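Local coordinates for protein lipolytic enzyme, G-D-S-L family (Bacteroides thetaiotaomicron, PDB 7BR2) that metabolizes the drug diltiazem as a gut microbial serine esterase of the SGNH (GDSL) hydrolase family, at residues A[96-101]-A[148-153]; A[142-147]-A[203-208]; A[317-322]-A[441-446]; A[250-255]-A[262-267]. All coordinates share one frame; numbering follows the deposited sequence.

Contact 1 of 4, residues A[96-101]-A[148-153]; sequences EYNGDN and DNTVFK
Tyr-97 and Phe-152 are the residues whose CA atoms come nearest, 5.6 Å apart. Two surface loops of the SGNH hydrolase domain meet here. Residues 96-97 belong to a 3-10 segment that begins earlier in the chain, and 148-153 is an extended loop without regular structure. No backbone-to-backbone hydrogen bond joins them. The amide of Asn-98 does that work instead, bridging the two successive peptides that flank Phe-152. Its ND2 donates to Val-151 O at 2.9 Å, with the oxygen close to the amide plane. Its OD1 accepts from Lys-153 N at 3.1 Å along a nearly straight bond (173°). With CG beside the backbone N (chi1 -64°), the amide reaches across to the loop. A leucine in place of Asn-98 would probably leave Val-151 O and Lys-153 N without these mates and free the loops to drift apart. The side chains of Phe-152 and Asn-98 cross at about a right angle, but ring and amide planes are only 29° apart; Phe-152 CD1 lies 3.8 Å from Asn-98 ND2. The Phe-152 ring also meets Tyr-95 edge-to-face. Tyr-97 OH bonds to Thr-158 and Ser-92 O. The Lys-153 chain bends at its outer torsions and curls back, so NZ makes a weak bond of 3.4 Å to Asn-98 OD1. Tyr-97 CB rests 3.4 Å from Lys-153 O.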
loop_
_atom_site.group_PDB
_atom_site.type_symbol
_atom_site.label_atom_id
_atom_site.label_comp_id
_atom_site.label_asym_id
_atom_site.label_seq_id
_atom_site.Cartn_x
_atom_site.Cartn_y
_atom_site.Cartn_z
ATOM N N GLU A 96 8.169 -29.030 -4.129
ATOM C CA GLU A 96 9.039 -29.779 -5.031
ATOM C C GLU A 96 10.435 -29.185 -5.171
ATOM O O GLU A 96 11.316 -29.860 -5.716
ATOM C CB GLU A 96 8.422 -29.874 -6.425
ATOM C CG GLU A 96 7.198 -30.761 -6.561
ATOM C CD GLU A 96 5.901 -30.058 -6.192
ATOM O OE1 GLU A 96 5.942 -29.072 -5.419
ATOM O OE2 GLU A 96 4.846 -30.472 -6.722
ATOM N N TYR A 97 10.672 -27.952 -4.712
ATOM C CA TYR A 97 12.027 -27.415 -4.790
ATOM C C TYR A 97 12.976 -28.158 -3.868
ATOM O O TYR A 97 14.191 -28.112 -4.086
ATOM C CB TYR A 97 12.057 -25.920 -4.456
ATOM C CG TYR A 97 11.623 -25.053 -5.605
ATOM C CD1 TYR A 97 12.452 -24.867 -6.710
ATOM C CD2 TYR A 97 10.376 -24.433 -5.606
ATOM C CE1 TYR A 97 12.059 -24.083 -7.782
ATOM C CE2 TYR A 97 9.971 -23.646 -6.677
ATOM C CZ TYR A 97 10.816 -23.476 -7.766
ATOM O OH TYR A 97 10.431 -22.703 -8.840
ATOM N N ASN A 98 12.453 -28.834 -2.846
ATOM C CA ASN A 98 13.279 -29.612 -1.939
ATOM C C ASN A 98 13.256 -31.094 -2.285
ATOM O O ASN A 98 13.726 -31.923 -1.494
ATOM C CB ASN A 98 12.823 -29.378 -0.498
ATOM C CG ASN A 98 13.020 -27.932 -0.053
ATOM O OD1 ASN A 98 13.856 -27.201 -0.593
ATOM N ND2 ASN A 98 12.224 -27.507 0.913
ATOM N N GLY A 99 12.709 -31.444 -3.449
ATOM C CA GLY A 99 12.641 -32.814 -3.902
ATOM C C GLY A 99 13.764 -33.139 -4.873
ATOM O O GLY A 99 14.745 -32.406 -5.019
ATOM N N ASP A 100 13.586 -34.254 -5.575
ATOM C CA ASP A 100 14.672 -34.810 -6.370
ATOM C C ASP A 100 14.896 -34.043 -7.667
ATOM O O ASP A 100 16.028 -33.978 -8.157
ATOM C CB ASP A 100 14.344 -36.259 -6.697
ATOM C CG ASP A 100 14.273 -37.109 -5.453
ATOM O OD1 ASP A 100 15.327 -37.511 -4.916
ATOM O OD2 ASP A 100 13.134 -37.329 -4.989
ATOM N N ASN A 101 13.849 -33.425 -8.222
ATOM C CA ASN A 101 13.929 -32.857 -9.562
ATOM C C ASN A 101 13.725 -31.349 -9.514
ATOM O O ASN A 101 12.969 -30.787 -10.314
ATOM C CB ASN A 101 12.866 -33.533 -10.437
ATOM C CG ASN A 101 13.118 -35.028 -10.617
ATOM O OD1 ASN A 101 14.206 -35.447 -11.031
ATOM N ND2 ASN A 101 12.131 -35.843 -10.245
ATOM N N ASP A 148 10.810 -23.527 12.771
ATOM C CA ASP A 148 9.889 -24.564 12.318
ATOM C C ASP A 148 9.322 -24.276 10.930
ATOM O O ASP A 148 8.343 -24.915 10.533
ATOM C CB ASP A 148 8.766 -24.792 13.332
ATOM C CG ASP A 148 9.292 -25.380 14.658
ATOM O OD1 ASP A 148 10.495 -25.658 14.741
ATOM O OD2 ASP A 148 8.484 -25.571 15.617
ATOM N N ASN A 149 9.897 -23.338 10.169
ATOM C CA ASN A 149 9.443 -23.046 8.809
ATOM C C ASN A 149 10.584 -23.362 7.851
ATOM O O ASN A 149 11.623 -22.697 7.879
ATOM C CB ASN A 149 8.982 -21.591 8.661
ATOM C CG ASN A 149 8.301 -21.338 7.314
ATOM O OD1 ASN A 149 8.977 -21.184 6.297
ATOM N ND2 ASN A 149 6.961 -21.294 7.303
ATOM N N THR A 150 10.376 -24.365 7.000
ATOM C CA THR A 150 11.426 -24.908 6.151
ATOM C C THR A 150 11.483 -24.158 4.818
ATOM O O THR A 150 10.445 -23.852 4.223
ATOM C CB THR A 150 11.172 -26.393 5.901
ATOM O OG1 THR A 150 10.899 -27.040 7.153
ATOM C CG2 THR A 150 12.426 -27.032 5.350
ATOM N N VAL A 151 12.697 -23.886 4.340
ATOM C CA VAL A 151 12.899 -23.053 3.155
ATOM C C VAL A 151 12.698 -23.879 1.890
ATOM O O VAL A 151 13.292 -24.953 1.742
ATOM C CB VAL A 151 14.305 -22.436 3.163
ATOM C CG1 VAL A 151 14.582 -21.698 1.863
ATOM C CG2 VAL A 151 14.471 -21.526 4.332
ATOM N N PHE A 152 11.892 -23.364 0.956
ATOM C CA PHE A 152 11.817 -23.935 -0.388
ATOM C C PHE A 152 12.990 -23.391 -1.197
ATOM O O PHE A 152 12.963 -22.254 -1.667
ATOM C CB PHE A 152 10.464 -23.635 -1.032
ATOM C CG PHE A 152 9.286 -24.115 -0.214
ATOM C CD1 PHE A 152 9.165 -25.457 0.128
ATOM C CD2 PHE A 152 8.329 -23.231 0.247
ATOM C CE1 PHE A 152 8.098 -25.908 0.889
ATOM C CE2 PHE A 152 7.258 -23.683 1.017
ATOM C CZ PHE A 152 7.149 -25.019 1.337
ATOM N N LYS A 153 14.026 -24.218 -1.368
ATOM C CA LYS A 153 15.317 -23.727 -1.833
ATOM C C LYS A 153 15.245 -23.239 -3.274
ATOM O O LYS A 153 14.770 -23.950 -4.166
ATOM C CB LYS A 153 16.381 -24.825 -1.693
ATOM C CG LYS A 153 16.802 -25.092 -0.257
ATOM C CD LYS A 153 17.925 -26.118 -0.133
ATOM C CE LYS A 153 17.442 -27.536 0.123
ATOM N NZ LYS A 153 17.029 -28.260 -1.096
#

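Contact 2 of 4, residues A[142-147]-A[203-208]; sequences ETAQIK and NDRIHP
Arg-205 reaches from the loop 203-208 to the loop 142-147, and its guanidinium forms the tight part of the contact. Ile-146 CD1 lies over one face of that group, 4.3 Å above the plane and offset toward its rim. Ile-146 CB is 3.8 Å from Arg-205 NH2. The carbonyl of Ala-144 lies at the guanidinium edge, but the modelled spacing there is too short to be trusted. The bend at chi3 (107°) turns the guanidinium, and NE donates to Asp-141 O. The Asn-203 side is looser: Asn-203 is exposed and its side chain points away, as do Gln-145 and Lys-147 at the surface. Ile-146 CG2 meets Asn-203 O at 3.7 Å.

Behind Arg-205, Asp-204 OD1 accepts from Ile-206 N, an Asx turn, and from His-207 N, extending it to an Asx motif. Asp-204 OD2 takes His-207 ND1 at 2.6 Å in the plane of the ring. His-207 NE2 bonds to Ser-28 OG, consistent with the Ser-His-Asp triad of SGNH hydrolases. The loop 142-147 follows strand 131-136 and precedes helix 155-173, whereas 203-208 runs from helix 181-194 toward helix 210-223. Thr-143 OG1 bonds to Gln-189 and Gln-192 of helix 181-194, and Glu-142 OE2 to Asn-156 N at the start of helix 155-173.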
loop_
_atom_site.group_PDB
_atom_site.type_symbol
_atom_site.label_atom_id
_atom_site.label_comp_id
_atom_site.label_asym_id
_atom_site.label_seq_id
_atom_site.Cartn_x
_atom_site.Cartn_y
_atom_site.Cartn_z
ATOM N N GLU A 142 14.156 -16.543 1.372
ATOM C CA GLU A 142 14.900 -17.785 1.549
ATOM C C GLU A 142 15.945 -17.727 2.657
ATOM O O GLU A 142 16.372 -18.780 3.139
ATOM C CB GLU A 142 15.611 -18.126 0.235
ATOM C CG GLU A 142 14.701 -18.416 -0.937
ATOM C CD GLU A 142 15.472 -18.585 -2.244
ATOM O OE1 GLU A 142 16.714 -18.423 -2.239
ATOM O OE2 GLU A 142 14.857 -18.990 -3.249
ATOM N N THR A 143 16.326 -16.529 3.107
ATOM C CA THR A 143 17.467 -16.362 3.997
ATOM C C THR A 143 17.087 -16.139 5.458
ATOM O O THR A 143 17.925 -16.350 6.340
ATOM C CB THR A 143 18.350 -15.210 3.488
ATOM O OG1 THR A 143 17.632 -13.968 3.535
ATOM C CG2 THR A 143 18.757 -15.468 2.049
ATOM N N ALA A 144 15.852 -15.733 5.741
ATOM C CA ALA A 144 15.428 -15.485 7.112
ATOM C C ALA A 144 15.454 -16.776 7.924
ATOM O O ALA A 144 15.231 -17.865 7.389
ATOM C CB ALA A 144 14.033 -14.878 7.110
ATOM N N GLN A 145 15.812 -16.674 9.206
ATOM C CA GLN A 145 15.783 -17.839 10.093
ATOM C C GLN A 145 14.499 -17.848 10.922
ATOM O O GLN A 145 14.417 -17.255 12.007
ATOM C CB GLN A 145 17.029 -17.906 10.947
ATOM C CG GLN A 145 18.230 -18.122 10.049
ATOM C CD GLN A 145 19.433 -18.658 10.777
ATOM O OE1 GLN A 145 19.416 -18.814 12.000
ATOM N NE2 GLN A 145 20.524 -18.863 10.035
ATOM N N ILE A 146 13.487 -18.536 10.401
ATOM C CA ILE A 146 12.185 -18.683 11.051
ATOM C C ILE A 146 12.081 -20.073 11.659
ATOM O O ILE A 146 12.461 -21.081 11.034
ATOM C CB ILE A 146 11.001 -18.433 10.096
ATOM C CG1 ILE A 146 10.820 -16.954 9.727
ATOM C CG2 ILE A 146 9.700 -18.829 10.756
ATOM C CD1 ILE A 146 11.951 -16.263 9.158
ATOM N N LYS A 147 11.611 -20.124 12.905
ATOM C CA LYS A 147 11.502 -21.378 13.634
ATOM C C LYS A 147 10.433 -22.275 13.037
ATOM O O LYS A 147 9.287 -21.845 12.830
ATOM C CB LYS A 147 11.129 -21.082 15.092
ATOM C CG LYS A 147 10.983 -22.329 15.958
ATOM C CD LYS A 147 10.438 -21.965 17.343
ATOM C CE LYS A 147 10.272 -23.196 18.217
ATOM N NZ LYS A 147 9.230 -24.048 17.601
ATOM N N ASN A 203 5.237 -14.465 8.662
ATOM C CA ASN A 203 5.581 -15.671 9.414
ATOM C C ASN A 203 5.935 -16.856 8.523
ATOM O O ASN A 203 6.549 -17.809 9.009
ATOM C CB ASN A 203 4.424 -16.066 10.344
ATOM C CG ASN A 203 3.654 -14.857 10.888
ATOM O OD1 ASN A 203 4.242 -13.856 11.303
ATOM N ND2 ASN A 203 2.327 -14.963 10.906
ATOM N N ASP A 204 5.568 -16.831 7.238
ATOM C CA ASP A 204 5.700 -18.005 6.385
ATOM C C ASP A 204 6.612 -17.765 5.191
ATOM O O ASP A 204 6.627 -18.585 4.259
ATOM C CB ASP A 204 4.329 -18.480 5.888
ATOM C CG ASP A 204 3.628 -17.452 5.002
ATOM O OD1 ASP A 204 4.191 -16.358 4.752
ATOM O OD2 ASP A 204 2.506 -17.743 4.541
ATOM N N ARG A 205 7.351 -16.657 5.179
ATOM C CA ARG A 205 8.282 -16.279 4.123
ATOM C C ARG A 205 7.575 -15.846 2.842
ATOM O O ARG A 205 8.255 -15.483 1.858
ATOM C CB ARG A 205 9.263 -17.411 3.787
ATOM C CG ARG A 205 9.837 -18.104 5.016
ATOM C CD ARG A 205 10.722 -19.264 4.616
ATOM N NE ARG A 205 12.108 -18.903 4.847
ATOM C CZ ARG A 205 12.816 -19.244 5.911
ATOM N NH1 ARG A 205 14.065 -18.834 5.987
ATOM N NH2 ARG A 205 12.304 -20.015 6.865
ATOM N N ILE A 206 6.239 -15.871 2.814
ATOM C CA ILE A 206 5.450 -15.667 1.605
ATOM C C ILE A 206 4.574 -14.426 1.713
ATOM O O ILE A 206 4.588 -13.561 0.831
ATOM C CB ILE A 206 4.587 -16.907 1.292
ATOM C CG1 ILE A 206 5.481 -18.133 1.095
ATOM C CG2 ILE A 206 3.638 -16.634 0.123
ATOM C CD1 ILE A 206 4.726 -19.444 1.138
ATOM N N HIS A 207 3.797 -14.324 2.796
ATOM C CA HIS A 207 2.772 -13.305 2.940
ATOM C C HIS A 207 3.258 -12.208 3.877
ATOM O O HIS A 207 3.300 -12.415 5.095
ATOM C CB HIS A 207 1.479 -13.939 3.464
ATOM C CG HIS A 207 0.938 -15.005 2.561
ATOM N ND1 HIS A 207 1.150 -16.350 2.780
ATOM C CD2 HIS A 207 0.237 -14.918 1.401
ATOM C CE1 HIS A 207 0.579 -17.045 1.809
ATOM N NE2 HIS A 207 0.024 -16.199 0.956
ATOM N N PRO A 208 3.627 -11.030 3.370
ATOM C CA PRO A 208 4.098 -9.951 4.249
ATOM C C PRO A 208 3.047 -9.491 5.244
ATOM O O PRO A 208 1.849 -9.467 4.954
ATOM C CB PRO A 208 4.448 -8.823 3.272
ATOM C CG PRO A 208 4.687 -9.498 1.964
ATOM C CD PRO A 208 3.738 -10.671 1.943
#

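Contact 3 of 4, residues A[317-322]-A[441-446]; sequences LIDDQE and VVRKIV
Leu-317 and Val-446 form an antiparallel hydrogen-bonded pair, and Ile-318 and Ile-445 the non-hydrogen-bonded pair beside it. Among the backbone bonds, Leu-317 N gives to Val-446 O at 2.9 Å, almost straight (177°). Val-446 N returns a bond to Leu-317 O. Asp-319 N then reaches Lys-444 O at 2.7 Å. Two CA-H...O contacts fill in between, from Ile-318 CA to Lys-444 O and from Ile-445 CA to Leu-317 O.

The apolar contacts lie on both faces. Ile-318 and Ile-445 run side by side, pointing the same way, with their CG1 atoms 4.2 Å apart. Ile-318 CG2 also touches Arg-443 CB at 3.9 Å. Leu-317 CD1 meets Val-446 CG1 on the other face.

This is an antiparallel sheet in which strand 443-449 lies between strands 260-267 and 313-318. A type I' turn from Ile-318 to Gln-321 carries the chain on into strand 321-327.

The polar side-chain contacts belong to Asp-319, whose CG lies beside the backbone N (chi1 -84°), bringing the carboxylate to strand 443-449. OD1 accepts Lys-444 N at 2.8 Å, from above the carboxylate plane. OD2 makes a salt bridge with Arg-443 NH1 at 3.1 Å, in the guanidinium plane, while the two flat groups are turned 57° apart. An alanine at Asp-319 would remove both acceptors and is likely to leave Lys-444 N and the Arg-443 charge without these partners. Arg-443 NH2 has a second partner in Gln-348 OE1 of helix 344-377. Val-441 CG2 lies over one guanidinium face. One water accepts from Asp-320 N and donates to Lys-444 O.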
loop_
_atom_site.group_PDB
_atom_site.type_symbol
_atom_site.label_atom_id
_atom_site.label_comp_id
_atom_site.label_asym_id
_atom_site.label_seq_id
_atom_site.Cartn_x
_atom_site.Cartn_y
_atom_site.Cartn_z
ATOM N N LEU A 317 3.109 24.080 21.049
ATOM C CA LEU A 317 1.676 23.854 21.052
ATOM C C LEU A 317 1.126 24.133 19.660
ATOM O O LEU A 317 1.584 25.049 18.975
ATOM C CB LEU A 317 0.964 24.744 22.074
ATOM C CG LEU A 317 1.319 24.614 23.556
ATOM C CD1 LEU A 317 2.358 25.636 23.923
ATOM C CD2 LEU A 317 0.083 24.796 24.409
ATOM N N ILE A 318 0.174 23.321 19.221
ATOM C CA ILE A 318 -0.513 23.562 17.961
ATOM C C ILE A 318 -1.998 23.548 18.269
ATOM O O ILE A 318 -2.503 22.572 18.842
ATOM C CB ILE A 318 -0.158 22.519 16.893
ATOM C CG1 ILE A 318 1.360 22.496 16.673
ATOM C CG2 ILE A 318 -0.891 22.839 15.577
ATOM C CD1 ILE A 318 1.821 21.681 15.482
ATOM N N ASP A 319 -2.689 24.634 17.923
ATOM C CA ASP A 319 -4.097 24.802 18.276
ATOM C C ASP A 319 -4.329 24.552 19.768
ATOM O O ASP A 319 -5.313 23.929 20.172
ATOM C CB ASP A 319 -4.997 23.910 17.417
ATOM C CG ASP A 319 -5.327 24.543 16.081
ATOM O OD1 ASP A 319 -4.862 25.675 15.836
ATOM O OD2 ASP A 319 -6.059 23.911 15.287
ATOM N N ASP A 320 -3.354 24.968 20.578
ATOM C CA ASP A 320 -3.380 24.915 22.042
ATOM C C ASP A 320 -3.247 23.502 22.608
ATOM O O ASP A 320 -3.595 23.267 23.775
ATOM C CB ASP A 320 -4.627 25.603 22.620
ATOM C CG ASP A 320 -4.413 26.082 24.064
ATOM O OD1 ASP A 320 -3.330 26.629 24.362
ATOM O OD2 ASP A 320 -5.325 25.921 24.904
ATOM N N GLN A 321 -2.731 22.554 21.832
ATOM C CA GLN A 321 -2.446 21.216 22.334
ATOM C C GLN A 321 -0.939 21.058 22.475
ATOM O O GLN A 321 -0.194 21.237 21.504
ATOM C CB GLN A 321 -3.004 20.126 21.424
ATOM C CG GLN A 321 -4.087 19.262 22.094
ATOM C CD GLN A 321 -3.558 18.383 23.247
ATOM O OE1 GLN A 321 -2.505 17.723 23.149
ATOM N NE2 GLN A 321 -4.308 18.377 24.357
ATOM N N GLU A 322 -0.500 20.707 23.676
ATOM C CA GLU A 322 0.916 20.523 23.916
ATOM C C GLU A 322 1.425 19.331 23.122
ATOM O O GLU A 322 0.884 18.231 23.210
ATOM C CB GLU A 322 1.164 20.341 25.413
ATOM C CG GLU A 322 2.600 20.011 25.762
ATOM C CD GLU A 322 2.907 20.209 27.241
ATOM O OE1 GLU A 322 2.032 20.713 27.989
ATOM O OE2 GLU A 322 4.040 19.875 27.651
ATOM N N VAL A 441 -6.563 22.600 7.548
ATOM C CA VAL A 441 -7.096 23.880 7.989
ATOM C C VAL A 441 -5.954 24.683 8.605
ATOM O O VAL A 441 -4.869 24.156 8.881
ATOM C CB VAL A 441 -8.270 23.734 8.984
ATOM C CG1 VAL A 441 -9.419 22.989 8.347
ATOM C CG2 VAL A 441 -7.821 23.010 10.222
ATOM N N VAL A 442 -6.192 25.988 8.768
ATOM C CA VAL A 442 -5.194 26.852 9.383
ATOM C C VAL A 442 -4.984 26.399 10.821
ATOM O O VAL A 442 -5.937 26.301 11.604
ATOM C CB VAL A 442 -5.610 28.327 9.297
ATOM C CG1 VAL A 442 -4.584 29.198 9.997
ATOM C CG2 VAL A 442 -5.740 28.765 7.849
ATOM N N ARG A 443 -3.731 26.103 11.167
ATOM C CA ARG A 443 -3.339 25.667 12.503
ATOM C C ARG A 443 -2.504 26.745 13.186
ATOM O O ARG A 443 -1.564 27.288 12.594
ATOM C CB ARG A 443 -2.551 24.359 12.438
ATOM C CG ARG A 443 -3.279 23.226 11.749
ATOM C CD ARG A 443 -4.507 22.791 12.542
ATOM N NE ARG A 443 -5.149 21.631 11.934
ATOM C CZ ARG A 443 -6.209 21.008 12.442
ATOM N NH1 ARG A 443 -6.752 21.431 13.579
ATOM N NH2 ARG A 443 -6.722 19.958 11.811
ATOM N N LYS A 444 -2.817 27.004 14.448
ATOM C CA LYS A 444 -2.143 28.020 15.246
ATOM C C LYS A 444 -0.960 27.392 15.975
ATOM O O LYS A 444 -1.146 26.627 16.924
ATOM C CB LYS A 444 -3.144 28.620 16.224
ATOM C CG LYS A 444 -2.554 29.487 17.294
ATOM C CD LYS A 444 -2.188 30.870 16.846
ATOM C CE LYS A 444 -1.444 31.574 17.991
ATOM N NZ LYS A 444 -2.111 31.401 19.348
ATOM N N ILE A 445 0.255 27.722 15.543
ATOM C CA ILE A 445 1.475 27.166 16.120
ATOM C C ILE A 445 2.056 28.166 17.110
ATOM O O ILE A 445 2.186 29.355 16.799
ATOM C CB ILE A 445 2.488 26.808 15.021
ATOM C CG1 ILE A 445 1.871 25.753 14.089
ATOM C CG2 ILE A 445 3.789 26.340 15.643
ATOM C CD1 ILE A 445 2.813 25.189 13.037
ATOM N N VAL A 446 2.423 27.680 18.297
ATOM C CA VAL A 446 2.932 28.505 19.385
ATOM C C VAL A 446 4.182 27.846 19.941
ATOM O O VAL A 446 4.191 26.635 20.199
ATOM C CB VAL A 446 1.888 28.669 20.508
ATOM C CG1 VAL A 446 2.532 29.244 21.758
ATOM C CG2 VAL A 446 0.705 29.501 20.048
HETATM O O HOH W 1 -1.344 26.827 19.834
#

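Contact 4 of 4, residues A[250-255]-A[262-267]; sequences TISNIK and SFDYLA
Ile-251 and Phe-263 make the apolar centre. Ile-251 CD1 lies 3.8 Å from Phe-263 CE2, and its CG2 touches CD2 of the same ring. The same CD1 meets the edge of the Tyr-265 ring at CD1, 4.0 Å away, so one methyl serves both aromatics. Phe-263 CG sits between the backbone N and the carbonyl carbon (chi1 54°), which directs the ring to Ile-251. Beyond it, Ile-254 runs alongside Phe-263, with CG1 4.0 Å from CB.

Around this core the two strands form an antiparallel beta hairpin; the axes of 250-255 and 262-267 come within 4.7 Å. Thr-250 and Leu-266, Ser-252 and Asp-264, and Lys-255 and Ser-262 are its hydrogen-bonded pairs, each exchanging two backbone bonds. A beta bulge shifts the register by one between Ser-252 and Lys-255.

At the polar edge, Asn-253 in the bulge extends ND2 to Asp-264 OD2 in a weak bond of 3.5 Å, the amide and carboxylate planes 78° apart. Ser-252 OG lies beside Asp-264 CB. One water joins Thr-250 OG1 to Leu-266 O, and another joins Lys-255 O to Ser-262 OG.

Strand 249-257 is outermost in its sheet. Strand 260-267 sits between it and strand 443-449. Beneath, Ile-251, Phe-263 and Tyr-265 pack on strand 232-237, Ile-251 also on strand 242-247, and Tyr-265 OH bonds to Glu-303.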
loop_
_atom_site.group_PDB
_atom_site.type_symbol
_atom_site.label_atom_id
_atom_site.label_comp_id
_atom_site.label_asym_id
_atom_site.label_seq_id
_atom_site.Cartn_x
_atom_site.Cartn_y
_atom_site.Cartn_z
ATOM N N THR A 250 1.505 27.893 3.648
ATOM C CA THR A 250 1.456 29.337 3.801
ATOM C C THR A 250 1.694 29.651 5.279
ATOM O O THR A 250 1.020 29.085 6.149
ATOM C CB THR A 250 0.110 29.888 3.314
ATOM O OG1 THR A 250 -0.032 29.640 1.903
ATOM C CG2 THR A 250 0.028 31.388 3.553
ATOM N N ILE A 251 2.697 30.494 5.564
ATOM C CA ILE A 251 2.964 31.005 6.909
ATOM C C ILE A 251 2.476 32.446 6.978
ATOM O O ILE A 251 2.771 33.252 6.089
ATOM C CB ILE A 251 4.463 30.927 7.266
ATOM C CG1 ILE A 251 5.003 29.496 7.173
ATOM C CG2 ILE A 251 4.729 31.524 8.658
ATOM C CD1 ILE A 251 4.336 28.524 8.106
ATOM N N SER A 252 1.735 32.784 8.029
ATOM C CA SER A 252 1.268 34.158 8.164
ATOM C C SER A 252 1.056 34.470 9.641
ATOM O O SER A 252 1.219 33.611 10.508
ATOM C CB SER A 252 0.003 34.403 7.334
ATOM O OG SER A 252 -1.099 33.661 7.822
ATOM N N ASN A 253 0.712 35.726 9.923
ATOM C CA ASN A 253 0.451 36.200 11.280
ATOM C C ASN A 253 1.542 35.801 12.277
ATOM O O ASN A 253 1.266 35.415 13.414
ATOM C CB ASN A 253 -0.910 35.681 11.747
ATOM C CG ASN A 253 -1.466 36.458 12.915
ATOM O OD1 ASN A 253 -0.888 37.447 13.354
ATOM N ND2 ASN A 253 -2.596 36.006 13.435
ATOM N N ILE A 254 2.798 35.962 11.869
ATOM C CA ILE A 254 3.904 35.774 12.796
ATOM C C ILE A 254 3.848 36.876 13.844
ATOM O O ILE A 254 3.857 38.068 13.518
ATOM C CB ILE A 254 5.245 35.770 12.055
ATOM C CG1 ILE A 254 5.182 34.805 10.869
ATOM C CG2 ILE A 254 6.381 35.435 13.001
ATOM C CD1 ILE A 254 6.491 34.620 10.146
ATOM N N LYS A 255 3.778 36.481 15.112
ATOM C CA LYS A 255 3.681 37.425 16.210
ATOM C C LYS A 255 4.641 37.004 17.310
ATOM O O LYS A 255 4.890 35.810 17.519
ATOM C CB LYS A 255 2.250 37.495 16.742
ATOM C CG LYS A 255 1.281 38.116 15.756
ATOM C CD LYS A 255 1.602 39.576 15.484
ATOM C CE LYS A 255 0.619 40.201 14.484
ATOM N NZ LYS A 255 1.276 41.198 13.566
ATOM N N SER A 262 4.425 32.906 17.726
ATOM C CA SER A 262 3.241 32.209 17.255
ATOM C C SER A 262 2.986 32.594 15.810
ATOM O O SER A 262 3.370 33.680 15.371
ATOM C CB SER A 262 2.031 32.534 18.131
ATOM O OG SER A 262 1.571 33.842 17.869
ATOM N N PHE A 263 2.389 31.674 15.058
ATOM C CA PHE A 263 2.021 31.991 13.687
ATOM C C PHE A 263 0.915 31.056 13.216
ATOM O O PHE A 263 0.536 30.098 13.898
ATOM C CB PHE A 263 3.235 31.924 12.754
ATOM C CG PHE A 263 3.975 30.625 12.809
ATOM C CD1 PHE A 263 4.957 30.411 13.764
ATOM C CD2 PHE A 263 3.718 29.624 11.885
ATOM C CE1 PHE A 263 5.657 29.220 13.807
ATOM C CE2 PHE A 263 4.412 28.428 11.923
ATOM C CZ PHE A 263 5.383 28.222 12.883
ATOM N N ASP A 264 0.393 31.368 12.033
ATOM C CA ASP A 264 -0.639 30.592 11.369
ATOM C C ASP A 264 0.004 29.785 10.252
ATOM O O ASP A 264 0.779 30.327 9.444
ATOM C CB ASP A 264 -1.737 31.507 10.826
ATOM C CG ASP A 264 -2.613 32.080 11.935
ATOM O OD1 ASP A 264 -2.575 31.556 13.071
ATOM O OD2 ASP A 264 -3.323 33.074 11.684
ATOM N N TYR A 265 -0.279 28.482 10.260
ATOM C CA TYR A 265 0.295 27.499 9.351
ATOM C C TYR A 265 -0.838 26.886 8.537
ATOM O O TYR A 265 -1.755 26.288 9.108
ATOM C CB TYR A 265 1.030 26.437 10.174
ATOM C CG TYR A 265 1.405 25.149 9.478
ATOM C CD1 TYR A 265 2.213 25.147 8.351
ATOM C CD2 TYR A 265 0.965 23.936 9.970
ATOM C CE1 TYR A 265 2.564 23.966 7.734
ATOM C CE2 TYR A 265 1.310 22.749 9.361
ATOM C CZ TYR A 265 2.112 22.771 8.247
ATOM O OH TYR A 265 2.459 21.581 7.641
ATOM N N LEU A 266 -0.808 27.053 7.221
ATOM C CA LEU A 266 -1.799 26.400 6.370
ATOM C C LEU A 266 -1.048 25.488 5.408
ATOM O O LEU A 266 -0.464 25.953 4.429
ATOM C CB LEU A 266 -2.684 27.410 5.630
ATOM C CG LEU A 266 -3.680 26.742 4.659
ATOM C CD1 LEU A 266 -4.679 25.826 5.403
ATOM C CD2 LEU A 266 -4.430 27.744 3.790
ATOM N N ALA A 267 -1.077 24.190 5.689
ATOM C CA ALA A 267 -0.406 23.210 4.853
ATOM C C ALA A 267 -1.270 22.869 3.647
ATOM O O ALA A 267 -2.488 23.031 3.679
ATOM C CB ALA A 267 -0.104 21.948 5.656
HETATM O O HOH W 2 -1.068 26.629 1.869
HETATM O O HOH W 3 3.306 34.992 19.718
#

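Overall arrangement
The four contacts fall into two groups, and contacts 1 and 4 lie on opposite sides of the molecule's centre. Contacts 1 and 2 lie in loops of the SGNH hydrolase domain, with centres 13 Å apart. They touch where Arg-205 meets Asn-149 and Val-151, and their segments alternate along the sequence. Contact 2 carries two residues of the probable triad, and contact 1 packs against contact 2. Contacts 3 and 4 lie 10 Å apart between centres in one antiparallel sheet. Strand 443-449, last in the chain, joins the hairpin of contact 4 to strand 313-318 by lying between them. Nearest atoms of contact 2 and of contacts 3 and 4 are about 31 Å apart, so the sheet lies far from the triad.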